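Local coordinates for Lmo2119 protein (Listeria monocytogenes serovar 1/2a, PDB 5HQH), which is of unknown function; the part described is the YbbR-like domain of a longer protein that carries a signal sequence, at residues S30-T35 with A60-A65. Residues are numbered along the deposited sequence; the frame is centred on the assembly and turned at random. Where two conformers were deposited one is given.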
loop_
_atom_site.group_PDB
_atom_site.type_symbol
_atom_site.label_atom_id
_atom_site.label_comp_id
_atom_site.label_asym_id
_atom_site.label_seq_id
_atom_site.Cartn_x
_atom_site.Cartn_y
_atom_site.Cartn_z
ATOM N N SER A 30 1.501 6.327 -12.317
ATOM C CA SER A 30 2.121 7.392 -11.574
ATOM C C SER A 30 1.109 7.861 -10.530
ATOM O O SER A 30 -0.068 7.505 -10.585
ATOM C CB SER A 30 2.551 8.520 -12.509
ATOM O OG SER A 30 1.462 9.009 -13.254
ATOM N N GLY A 31 1.594 8.630 -9.578
ATOM C CA GLY A 31 0.740 9.193 -8.538
ATOM C C GLY A 31 0.716 8.506 -7.180
ATOM O O GLY A 31 0.296 9.152 -6.211
ATOM N N ILE A 32 1.120 7.270 -7.070
ATOM C CA ILE A 32 1.084 6.663 -5.750
ATOM C C ILE A 32 2.323 7.133 -4.937
ATOM O O ILE A 32 3.425 7.241 -5.475
ATOM C CB ILE A 32 0.944 5.154 -5.869
ATOM C CG1 ILE A 32 -0.313 4.851 -6.692
ATOM C CG2 ILE A 32 0.815 4.491 -4.505
ATOM C CD1 ILE A 32 -0.431 3.408 -7.088
ATOM N N PRO A 33 2.124 7.508 -3.648
ATOM C CA PRO A 33 3.316 7.848 -2.880
ATOM C C PRO A 33 4.234 6.633 -2.736
ATOM O O PRO A 33 3.763 5.517 -2.654
ATOM C CB PRO A 33 2.761 8.259 -1.508
ATOM C CG PRO A 33 1.448 7.598 -1.432
ATOM C CD PRO A 33 0.906 7.675 -2.845
ATOM N N GLU A 34 5.540 6.872 -2.731
ATOM C CA GLU A 34 6.545 5.818 -2.527
ATOM C C GLU A 34 6.507 5.294 -1.095
ATOM O O GLU A 34 6.800 4.136 -0.902
ATOM C CB GLU A 34 7.939 6.288 -2.875
ATOM C CG GLU A 34 8.113 6.435 -4.379
ATOM C CD GLU A 34 9.297 7.232 -4.837
ATOM O OE1 GLU A 34 10.245 7.478 -4.058
ATOM O OE2 GLU A 34 9.250 7.591 -6.036
ATOM N N THR A 35 6.105 6.138 -0.147
ATOM C CA THR A 35 6.009 5.679 1.258
ATOM C C THR A 35 4.801 6.267 1.948
ATOM O O THR A 35 4.287 7.342 1.557
ATOM C CB THR A 35 7.245 6.002 2.117
ATOM O OG1 THR A 35 7.295 7.418 2.398
ATOM C CG2 THR A 35 8.507 5.511 1.490
ATOM N N ALA A 60 -1.117 -1.027 -3.376
ATOM C CA ALA A 60 -2.195 -0.514 -4.216
ATOM C C ALA A 60 -2.391 -1.578 -5.297
ATOM O O ALA A 60 -1.499 -1.819 -6.108
ATOM C CB ALA A 60 -1.847 0.846 -4.843
ATOM N N ASP A 61 -3.582 -2.182 -5.333
ATOM C CA ASP A 61 -3.885 -3.189 -6.353
ATOM C C ASP A 61 -4.687 -2.563 -7.480
ATOM O O ASP A 61 -5.873 -2.241 -7.325
ATOM C CB ASP A 61 -4.645 -4.358 -5.777
ATOM C CG ASP A 61 -4.728 -5.519 -6.748
ATOM O OD1 ASP A 61 -4.230 -5.440 -7.887
ATOM O OD2 ASP A 61 -5.279 -6.569 -6.391
ATOM N N LEU A 62 -4.018 -2.382 -8.608
ATOM C CA LEU A 62 -4.638 -1.775 -9.780
ATOM C C LEU A 62 -4.751 -2.764 -10.919
ATOM O O LEU A 62 -4.801 -2.381 -12.093
ATOM C CB LEU A 62 -3.841 -0.543 -10.176
ATOM C CG LEU A 62 -3.970 0.524 -9.085
ATOM C CD1 LEU A 62 -2.915 1.589 -9.241
ATOM C CD2 LEU A 62 -5.368 1.125 -9.066
ATOM N N LYS A 63 -4.824 -4.049 -10.580
ATOM C CA LYS A 63 -4.938 -5.080 -11.611
ATOM C C LYS A 63 -6.167 -4.986 -12.465
ATOM O O LYS A 63 -6.110 -5.340 -13.632
ATOM C CB LYS A 63 -4.859 -6.487 -10.998
ATOM C CG LYS A 63 -4.601 -7.647 -11.982
ATOM C CD LYS A 63 -3.211 -7.609 -12.629
ATOM C CE LYS A 63 -2.047 -7.506 -11.650
ATOM N NZ LYS A 63 -2.019 -8.597 -10.624
ATOM N N ASN A 64 -7.270 -4.502 -11.930
ATOM C CA ASN A 64 -8.476 -4.403 -12.734
ATOM C C ASN A 64 -8.764 -2.976 -13.231
ATOM O O ASN A 64 -9.878 -2.680 -13.680
ATOM C CB ASN A 64 -9.686 -4.899 -11.950
ATOM C CG ASN A 64 -9.659 -6.381 -11.696
ATOM O OD1 ASN A 64 -8.791 -7.106 -12.171
ATOM N ND2 ASN A 64 -10.626 -6.847 -10.959
ATOM N N ALA A 65 -7.761 -2.108 -13.183
ATOM C CA ALA A 65 -7.978 -0.726 -13.528
ATOM C C ALA A 65 -8.024 -0.537 -15.025
ATOM O O ALA A 65 -7.399 -1.281 -15.791
ATOM C CB ALA A 65 -6.871 0.124 -12.929
#
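Ile32 drops its side chain from the loop between strands 27-30 and 35-42 onto Ala60 of strand 57-61 and onto Leu62, two residues on. Ile32 CB points at the strand but lies 5.2 Å from Ala60 CB. There the chain forks. CG2, anti to the backbone N, stops 4.5 Å from Ala60 CB. CG1 lies beside that N (chi1 -56°), still 4.7 Å from Ala60 CB, and passes the chain on, extended at chi2 170°, to CD1, which does the touching. In the conformers described, this one methyl meets Ala60 CB at 3.7 Å and Leu62 CD1 at 3.8 Å, the latter tip to tip. Ala60 CB and Leu62 CD1 are 4.6 Å apart, and Ile32 CD1 rests against both; all three are methyl carbons. Ala60 and Leu62 face the loop because they alternate along the chain with Asp61, whose CB points away from it. Asp61 OD1 accepts from Lys63 N at 3.1 Å, from above the carboxylate plane, in an Asx turn. A type I turn from Leu62 to Ala65 follows, closed by Ala65 N to Leu62 O. Around the contact, Val18, Val20, Val92 and Val94 also touch Ile32, while Ala60 touches Leu74 and Leu62 touches Val72. The loop residue thus packs against apolar side chains of strands 9-21, 57-61 and 84-98 in the mixed, largely antiparallel sheet of this YbbR-like domain.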